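Acetyltransferase (Agrobacterium tumefaciens, PDB 2FSR) is a putative acetyltransferase of the GNAT family that probably transfers an acetyl group from acetyl-coenzyme A to an acceptor not yet identified. Local coordinates at residues L88-G93 / E97-I102; P28-R31 / T36-P39; F45-D50 / L118-H123. One frame throughout, in Å; residues are numbered along the deposited sequence. Where two conformers were deposited one is given.

Contact 1. Residues L88-G93 / E97-I102; sequences LMIDLG and ECIGQI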
loop_
_atom_site.group_PDB
_atom_site.type_symbol
_atom_site.label_atom_id
_atom_site.label_comp_id
_atom_site.label_asym_id
_atom_site.label_seq_id
_atom_site.Cartn_x
_atom_site.Cartn_y
_atom_site.Cartn_z
ATOM N N LEU A 88 -3.345 3.628 -2.762
ATOM C CA LEU A 88 -3.635 5.057 -2.773
ATOM C C LEU A 88 -2.291 5.781 -2.776
ATOM O O LEU A 88 -1.313 5.313 -2.155
ATOM C CB LEU A 88 -4.430 5.453 -1.526
ATOM C CG LEU A 88 -5.816 4.799 -1.386
ATOM C CD1 LEU A 88 -6.395 4.980 0.020
ATOM C CD2 LEU A 88 -6.766 5.323 -2.454
HETATM N N MSE A 89 -2.223 6.888 -3.514
HETATM C CA MSE A 89 -1.023 7.709 -3.482
HETATM C C MSE A 89 -1.054 8.555 -2.226
HETATM O O MSE A 89 -2.122 8.997 -1.804
HETATM C CB MSE A 89 -0.939 8.597 -4.721
HETATM C CG MSE A 89 -0.889 7.861 -6.077
HETATM SE SE MSE A 89 0.365 6.383 -6.208
HETATM C CE MSE A 89 2.030 7.380 -6.003
ATOM N N ILE A 90 0.128 8.792 -1.663
ATOM C CA ILE A 90 0.266 9.595 -0.444
ATOM C C ILE A 90 0.657 11.010 -0.815
ATOM O O ILE A 90 1.740 11.222 -1.384
ATOM C CB ILE A 90 1.348 9.023 0.508
ATOM C CG1 ILE A 90 1.096 7.532 0.832
ATOM C CG2 ILE A 90 1.445 9.872 1.779
ATOM C CD1 ILE A 90 2.236 6.868 1.629
ATOM N N ASP A 91 -0.226 11.960 -0.506
ATOM C CA ASP A 91 0.077 13.390 -0.686
ATOM C C ASP A 91 0.225 14.074 0.667
ATOM O O ASP A 91 -0.440 13.710 1.629
ATOM C CB ASP A 91 -1.032 14.105 -1.474
ATOM C CG ASP A 91 -1.087 13.717 -2.949
ATOM O OD1 ASP A 91 -0.192 13.010 -3.470
ATOM O OD2 ASP A 91 -2.075 14.154 -3.596
ATOM N N LEU A 92 1.102 15.081 0.730
ATOM C CA LEU A 92 1.242 15.863 1.956
ATOM C C LEU A 92 0.087 16.854 2.090
ATOM O O LEU A 92 -0.110 17.721 1.232
ATOM C CB LEU A 92 2.573 16.623 1.967
ATOM C CG LEU A 92 3.839 15.842 2.293
ATOM C CD1 LEU A 92 5.057 16.723 2.034
ATOM C CD2 LEU A 92 3.849 15.329 3.729
ATOM N N GLY A 93 -0.674 16.725 3.173
ATOM C CA GLY A 93 -1.742 17.678 3.500
ATOM C C GLY A 93 -2.705 17.985 2.374
ATOM O O GLY A 93 -3.183 17.070 1.701
ATOM N N GLU A 97 1.439 17.579 -2.984
ATOM C CA GLU A 97 2.783 17.034 -3.188
ATOM C C GLU A 97 2.794 15.532 -2.877
ATOM O O GLU A 97 2.609 15.117 -1.729
ATOM C CB GLU A 97 3.825 17.744 -2.342
ATOM C CG GLU A 97 5.231 17.211 -2.572
ATOM C CD GLU A 97 6.272 17.826 -1.656
ATOM O OE1 GLU A 97 5.931 18.760 -0.888
ATOM O OE2 GLU A 97 7.435 17.359 -1.700
ATOM N N CYS A 98 3.043 14.745 -3.915
ATOM C CA CYS A 98 3.006 13.281 -3.810
ATOM C C CYS A 98 4.332 12.704 -3.357
ATOM O O CYS A 98 5.372 12.921 -3.997
ATOM C CB CYS A 98 2.576 12.678 -5.146
ATOM S SG CYS A 98 2.373 10.897 -5.060
ATOM N N ILE A 99 4.276 11.945 -2.258
ATOM C CA ILE A 99 5.482 11.486 -1.573
ATOM C C ILE A 99 5.627 9.967 -1.514
ATOM O O ILE A 99 6.610 9.472 -0.999
ATOM C CB ILE A 99 5.593 12.080 -0.139
ATOM C CG1 ILE A 99 4.444 11.604 0.748
ATOM C CG2 ILE A 99 5.605 13.627 -0.221
ATOM C CD1 ILE A 99 4.717 11.721 2.243
ATOM N N GLY A 100 4.635 9.232 -2.018
ATOM C CA GLY A 100 4.755 7.773 -2.029
ATOM C C GLY A 100 3.405 7.103 -2.191
ATOM O O GLY A 100 2.515 7.682 -2.777
ATOM N N GLN A 101 3.287 5.881 -1.679
ATOM C CA GLN A 101 2.109 5.069 -1.958
ATOM C C GLN A 101 1.900 4.090 -0.814
ATOM O O GLN A 101 2.867 3.591 -0.213
ATOM C CB GLN A 101 2.304 4.320 -3.273
ATOM C CG GLN A 101 1.073 3.532 -3.732
ATOM C CD GLN A 101 1.436 2.499 -4.772
ATOM O OE1 GLN A 101 2.137 1.541 -4.466
ATOM N NE2 GLN A 101 0.987 2.707 -6.023
ATOM N N ILE A 102 0.625 3.818 -0.545
ATOM C CA ILE A 102 0.201 2.803 0.418
ATOM C C ILE A 102 -0.850 1.925 -0.261
ATOM O O ILE A 102 -1.625 2.425 -1.076
ATOM C CB ILE A 102 -0.388 3.466 1.709
ATOM C CG1 ILE A 102 -0.676 2.423 2.798
ATOM C CG2 ILE A 102 -1.648 4.282 1.394
ATOM C CD1 ILE A 102 0.524 1.826 3.451
#
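This is a mostly buried antiparallel hairpin pairing: strand 87-92 and strand 97-105 lie next to each other in the middle of the five-stranded sheet. At one end Leu88 and Ile102 form a hydrogen-bonded pair, with Leu88 N reaching Ile102 O at 2.7 Å. Further along the ladder is interrupted by a classic beta bulge, in which Ile99 and Gly100 both stand opposite Ile90. Ile99 N gives a straight bond to Ile90 O (2.8 Å). Ile90 N meets Gly100 O at 2.9 Å but comes in 48° out of the carbonyl plane, consistent with the bulge displacing the carbonyl. Gly100 has backbone angles that call for glycine.

On the face carrying Leu88, Ile90, Leu92 and Ile102, to which the branches of Ile99 reach from the bulge, CG2 of Ile90 packs on CG1 of Ile99 at 3.6 Å. Leu92 crosses Ile99 at about a right angle, its CG 3.8 Å from Ile99 CG2. Helix 128-143 covers this face through Ala132 and Tyr128.

The face with Met89, Asp91, Cys98 and Gln101 is more polar. Met89, present as selenomethionine, is bent at chi2 and chi3, which swings CE over to 3.7 Å from Cys98 SG. NE2 of Gln101 lies 3.7 Å from SE of Met89 and is hydrogen-bonded to Asp76. Asp91 OD1 leans to 3.2 Å from Cys98 CA, while OD2 forms a salt bridge with Arg38. The two sides therefore differ in chemistry: aliphatic branches dominate the helix-covered face, with the Glu97 carboxylate at its exposed end, and the other buries polar ends that find their partners beyond the hairpin.

Contact 2. Residues P28-R31 / T36-P39; sequences PTLR and TLRP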
loop_
_atom_site.group_PDB
_atom_site.type_symbol
_atom_site.label_atom_id
_atom_site.label_comp_id
_atom_site.label_asym_id
_atom_site.label_seq_id
_atom_site.Cartn_x
_atom_site.Cartn_y
_atom_site.Cartn_z
ATOM N N PRO A 28 -11.822 5.423 -2.423
ATOM C CA PRO A 28 -11.798 6.403 -1.332
ATOM C C PRO A 28 -10.656 7.423 -1.456
ATOM O O PRO A 28 -9.637 7.173 -2.128
ATOM C CB PRO A 28 -11.585 5.544 -0.082
ATOM C CG PRO A 28 -11.917 4.167 -0.475
ATOM C CD PRO A 28 -11.557 4.064 -1.936
ATOM N N THR A 29 -10.860 8.575 -0.827
ATOM C CA THR A 29 -9.762 9.498 -0.516
ATOM C C THR A 29 -9.759 9.660 0.999
ATOM O O THR A 29 -10.679 10.264 1.574
ATOM C CB THR A 29 -9.929 10.869 -1.192
ATOM O OG1 THR A 29 -9.781 10.725 -2.605
ATOM C CG2 THR A 29 -8.865 11.878 -0.687
ATOM N N LEU A 30 -8.742 9.085 1.644
ATOM C CA LEU A 30 -8.630 9.118 3.098
ATOM C C LEU A 30 -7.783 10.300 3.535
ATOM O O LEU A 30 -6.792 10.656 2.876
ATOM C CB LEU A 30 -8.022 7.821 3.637
ATOM C CG LEU A 30 -8.707 6.535 3.181
ATOM C CD1 LEU A 30 -8.003 5.344 3.785
ATOM C CD2 LEU A 30 -10.179 6.559 3.573
ATOM N N ARG A 31 -8.198 10.901 4.643
ATOM C CA ARG A 31 -7.435 11.959 5.268
ATOM C C ARG A 31 -6.879 11.493 6.600
ATOM O O ARG A 31 -7.565 10.853 7.409
ATOM C CB ARG A 31 -8.279 13.217 5.429
ATOM C CG ARG A 31 -8.515 13.952 4.118
ATOM C CD ARG A 31 -8.189 15.432 4.248
ATOM N NE ARG A 31 -6.801 15.737 3.883
ATOM C CZ ARG A 31 -5.748 15.629 4.692
ATOM N NH1 ARG A 31 -4.549 15.943 4.240
ATOM N NH2 ARG A 31 -5.877 15.208 5.941
ATOM N N THR A 36 -2.984 13.034 2.694
ATOM C CA THR A 36 -4.184 12.706 1.916
ATOM C C THR A 36 -3.829 11.448 1.122
ATOM O O THR A 36 -2.780 11.403 0.452
ATOM C CB THR A 36 -4.597 13.852 0.972
ATOM O OG1 THR A 36 -4.949 15.009 1.756
ATOM C CG2 THR A 36 -5.814 13.455 0.119
ATOM N N LEU A 37 -4.664 10.410 1.247
ATOM C CA LEU A 37 -4.411 9.127 0.578
ATOM C C LEU A 37 -5.457 9.005 -0.498
ATOM O O LEU A 37 -6.631 8.836 -0.180
ATOM C CB LEU A 37 -4.512 7.965 1.581
ATOM C CG LEU A 37 -3.763 8.169 2.905
ATOM C CD1 LEU A 37 -3.894 6.941 3.783
ATOM C CD2 LEU A 37 -2.294 8.507 2.688
ATOM N N ARG A 38 -5.054 9.117 -1.761
ATOM C CA ARG A 38 -6.042 9.322 -2.828
ATOM C C ARG A 38 -5.810 8.431 -4.054
ATOM O O ARG A 38 -4.770 7.788 -4.183
ATOM C CB ARG A 38 -6.117 10.799 -3.248
ATOM C CG ARG A 38 -4.769 11.444 -3.465
ATOM C CD ARG A 38 -4.395 11.466 -4.902
ATOM N NE ARG A 38 -3.039 11.986 -5.111
ATOM C CZ ARG A 38 -2.274 11.633 -6.130
ATOM N NH1 ARG A 38 -2.747 10.790 -7.050
ATOM N NH2 ARG A 38 -1.042 12.110 -6.233
ATOM N N PRO A 39 -6.816 8.352 -4.928
ATOM C CA PRO A 39 -6.657 7.446 -6.076
ATOM C C PRO A 39 -5.498 7.764 -7.015
ATOM O O PRO A 39 -5.138 8.921 -7.233
ATOM C CB PRO A 39 -7.997 7.562 -6.817
ATOM C CG PRO A 39 -8.962 8.120 -5.762
ATOM C CD PRO A 39 -8.130 9.020 -4.907
#
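The guanidinium of Arg31 lies with one face over Thr36 CA, and on its NE and NH1 side it comes close to the Thr36 hydroxyl. In the conformer described, NH1 of Arg31 is 2.7 Å from Thr36 OG1; Arg31 was modelled in two conformers, so this proximity should be read as doubtful. In this conformer Arg31 NE also makes a salt bridge to Glu94; Thr36 OG1 is hydrogen-bonded to Gly93 O. The second flat group, the guanidinium of Arg38, has Pro39 O close to its own plane, bonded to NH1 at 3.0 Å (153° at the hydrogen). Its CG sits between the backbone N and the carbonyl carbon (chi1 47°), and a further bend at chi2 leads the chain away from segment 28-31, to Asp91, which pairs with NE, and Asp44, which pairs with NH1.

The backbones form the hairpin of strands 30-31 and 35-38 at the outer side of the sheet. Leu30 and Leu37 are an antiparallel hydrogen-bonded pair: Leu37 N to Leu30 O measures 2.7 Å and is nearly straight, whereas Leu30 N to Leu37 O, at 2.8 Å, is bent to 145°. Their CB atoms are 4.1 Å apart on the face where helix 128-143 covers them with Leu136 and Ala135. Thr29, just before strand 30-31, touches Thr36 CG2 with its own CG2 at 3.5 Å, and its OG1 sits 3.3 Å from Pro39 CD.

Aliphatic contact thus holds the helix side, while the other side mixes threonine methyls and hydroxyls with the exposed Arg31. Arg38 leads away from both, and two carboxylates and a carbonyl grip it and should fix its rotation.

Contact 3. Residues F45-D50 / L118-H123; sequences FPAYRD and LLYEGH. With FMT (formic acid), chain B.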
loop_
_atom_site.group_PDB
_atom_site.type_symbol
_atom_site.label_atom_id
_atom_site.label_comp_id
_atom_site.label_asym_id
_atom_site.label_seq_id
_atom_site.Cartn_x
_atom_site.Cartn_y
_atom_site.Cartn_z
ATOM N N PHE A 45 2.445 8.510 -12.643
ATOM C CA PHE A 45 3.320 7.462 -13.153
ATOM C C PHE A 45 4.804 7.842 -13.285
ATOM O O PHE A 45 5.658 7.036 -12.982
ATOM C CB PHE A 45 2.811 6.827 -14.459
ATOM C CG PHE A 45 3.520 5.551 -14.792
ATOM C CD1 PHE A 45 3.401 4.448 -13.938
ATOM C CD2 PHE A 45 4.347 5.457 -15.913
ATOM C CE1 PHE A 45 4.079 3.257 -14.207
ATOM C CE2 PHE A 45 5.026 4.279 -16.187
ATOM C CZ PHE A 45 4.894 3.168 -15.340
ATOM N N PRO A 46 5.111 9.046 -13.776
ATOM C CA PRO A 46 6.524 9.360 -13.919
ATOM C C PRO A 46 7.353 9.247 -12.632
ATOM O O PRO A 46 8.432 8.642 -12.676
ATOM C CB PRO A 46 6.509 10.791 -14.471
ATOM C CG PRO A 46 5.229 10.861 -15.245
ATOM C CD PRO A 46 4.258 10.106 -14.355
ATOM N N ALA A 47 6.875 9.810 -11.520
ATOM C CA ALA A 47 7.650 9.756 -10.260
ATOM C C ALA A 47 7.683 8.317 -9.754
ATOM O O ALA A 47 8.693 7.857 -9.183
ATOM C CB ALA A 47 7.050 10.679 -9.229
ATOM N N TYR A 48 6.583 7.590 -9.970
ATOM C CA TYR A 48 6.522 6.180 -9.572
ATOM C C TYR A 48 7.562 5.363 -10.323
ATOM O O TYR A 48 8.258 4.536 -9.718
ATOM C CB TYR A 48 5.101 5.645 -9.818
ATOM C CG TYR A 48 4.849 4.202 -9.430
ATOM C CD1 TYR A 48 4.550 3.854 -8.108
ATOM C CD2 TYR A 48 4.904 3.199 -10.378
ATOM C CE1 TYR A 48 4.312 2.531 -7.769
ATOM C CE2 TYR A 48 4.665 1.869 -10.049
ATOM C CZ TYR A 48 4.379 1.547 -8.741
ATOM O OH TYR A 48 4.131 0.227 -8.415
ATOM N N ARG A 49 7.679 5.599 -11.631
ATOM C CA ARG A 49 8.613 4.861 -12.472
ATOM C C ARG A 49 10.048 5.226 -12.080
ATOM O O ARG A 49 10.909 4.352 -12.001
ATOM C CB ARG A 49 8.343 5.174 -13.953
ATOM C CG ARG A 49 9.337 4.607 -14.937
ATOM C CD ARG A 49 9.501 3.093 -14.844
ATOM N NE ARG A 49 10.626 2.663 -15.685
ATOM C CZ ARG A 49 11.435 1.637 -15.425
ATOM N NH1 ARG A 49 11.254 0.879 -14.337
ATOM N NH2 ARG A 49 12.449 1.355 -16.246
ATOM N N ASP A 50 10.303 6.514 -11.845
ATOM C CA ASP A 50 11.616 6.957 -11.351
ATOM C C ASP A 50 12.017 6.140 -10.118
ATOM O O ASP A 50 13.128 5.592 -10.056
ATOM C CB ASP A 50 11.613 8.455 -10.989
ATOM C CG ASP A 50 11.592 9.380 -12.207
ATOM O OD1 ASP A 50 11.769 8.918 -13.358
ATOM O OD2 ASP A 50 11.400 10.602 -11.993
ATOM N N LEU A 118 5.546 2.547 0.248
ATOM C CA LEU A 118 6.820 3.052 -0.232
ATOM C C LEU A 118 6.791 4.576 -0.136
ATOM O O LEU A 118 5.736 5.206 -0.253
ATOM C CB LEU A 118 7.096 2.603 -1.673
ATOM C CG LEU A 118 6.121 3.084 -2.756
ATOM C CD1 LEU A 118 6.567 4.432 -3.359
ATOM C CD2 LEU A 118 6.004 2.032 -3.860
ATOM N N LEU A 119 7.970 5.161 0.090
ATOM C CA LEU A 119 8.154 6.611 0.089
ATOM C C LEU A 119 9.233 6.996 -0.892
ATOM O O LEU A 119 10.260 6.306 -1.009
ATOM C CB LEU A 119 8.538 7.130 1.484
ATOM C CG LEU A 119 7.468 7.045 2.571
ATOM C CD1 LEU A 119 8.034 7.581 3.896
ATOM C CD2 LEU A 119 6.190 7.807 2.204
ATOM N N TYR A 120 8.999 8.097 -1.601
ATOM C CA TYR A 120 9.975 8.626 -2.525
ATOM C C TYR A 120 11.104 9.288 -1.748
ATOM O O TYR A 120 10.962 9.626 -0.577
ATOM C CB TYR A 120 9.320 9.642 -3.454
ATOM C CG TYR A 120 8.227 9.037 -4.329
ATOM C CD1 TYR A 120 8.303 7.707 -4.761
ATOM C CD2 TYR A 120 7.153 9.798 -4.741
ATOM C CE1 TYR A 120 7.301 7.154 -5.583
ATOM C CE2 TYR A 120 6.144 9.263 -5.568
ATOM C CZ TYR A 120 6.227 7.938 -5.963
ATOM O OH TYR A 120 5.234 7.420 -6.779
ATOM N N GLU A 121 12.212 9.488 -2.444
ATOM C CA GLU A 121 13.423 9.992 -1.839
ATOM C C GLU A 121 13.211 11.355 -1.184
ATOM O O GLU A 121 12.629 12.268 -1.784
ATOM C CB GLU A 121 14.503 10.092 -2.901
ATOM C CG GLU A 121 15.861 10.329 -2.325
ATOM C CD GLU A 121 16.904 10.324 -3.398
ATOM O OE1 GLU A 121 16.827 11.171 -4.324
ATOM O OE2 GLU A 121 17.803 9.472 -3.294
ATOM N N GLY A 122 13.702 11.479 0.053
ATOM C CA GLY A 122 13.645 12.739 0.784
ATOM C C GLY A 122 12.568 12.813 1.858
ATOM O O GLY A 122 12.484 13.789 2.602
ATOM N N HIS A 123 11.733 11.784 1.934
ATOM C CA HIS A 123 10.583 11.854 2.818
ATOM C C HIS A 123 10.590 10.844 3.962
ATOM O O HIS A 123 9.609 10.762 4.694
ATOM C CB HIS A 123 9.282 11.710 2.025
ATOM C CG HIS A 123 9.166 12.677 0.898
ATOM N ND1 HIS A 123 8.902 14.017 1.092
ATOM C CD2 HIS A 123 9.323 12.511 -0.436
ATOM C CE1 HIS A 123 8.891 14.630 -0.081
ATOM N NE2 HIS A 123 9.151 13.740 -1.020
HETATM C C FMT B . 7.929 16.001 3.900
HETATM O O1 FMT B . 8.986 15.495 3.504
HETATM O O2 FMT B . 7.775 16.762 4.870
#
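The start of helix 45-53 meets the far end of strand 114-119 here, where the outermost strand of the five-stranded sheet runs into a type II beta turn from Tyr120 to His123. The chain goes on from this turn to helix 128-143; in GNAT enzymes that connection usually binds the coenzyme A pyrophosphate, and probably does so here. Tyr120 carries the contact. Its CB points toward the helix, with CG anti to the carbonyl carbon (chi1 -63°), and the hydroxyl end meets Tyr48: Tyr120 OH lies 3.3 Å from Tyr48 CA. The hydroxyl comes to the edge of the Tyr48 ring, near its plane, and the two side chains cross at about a right angle. No hydrogen bond joins the segments; Tyr48 N, 3.5 Å from Tyr120 OH, is badly directed for one.

Beside this, the methyl of Ala47 sits 4.0 Å from CE2 of Tyr120. Farther along, CD2 of Leu118 reaches CE1 of Tyr48 at 4.3 Å. At the close of the turn His123 ND1 donates to O1 of a formic acid molecule at 2.8 Å; this molecule, probably from the crystallisation liquor, is also hydrogen-bonded to Tyr128 OH.

Helix 66-83 packs on Tyr48 through Thr69, Val72 and Phe73, strand 97-105 adds Gln101, and Met89 of strand 87-92 touches Tyr120, so Tyr48 is held between helix 66-83 and side chains from the sheet.

How the contacts relate
From the N terminus, contact 2 closes first, turning strand 30-31 back on strand 35-38 over three intervening residues. The chain then enters helix 45-53, which opens contact 3. That contact spans 67 residues and shuts only once strand 114-119 has been laid down. Within this span, contact 1 forms the tight hairpin of strands 87-92 and 97-105, so it nests in contact 3, while contact 2 precedes both and crosses neither. In the sheet, contact 1 is the middle piece: strand 87-92 pairs with strand 35-38 of contact 2, and strand 97-105 pairs with strand 114-119 of contact 3. Contacts 2 and 3 do not touch, their centres being about 17 Å apart.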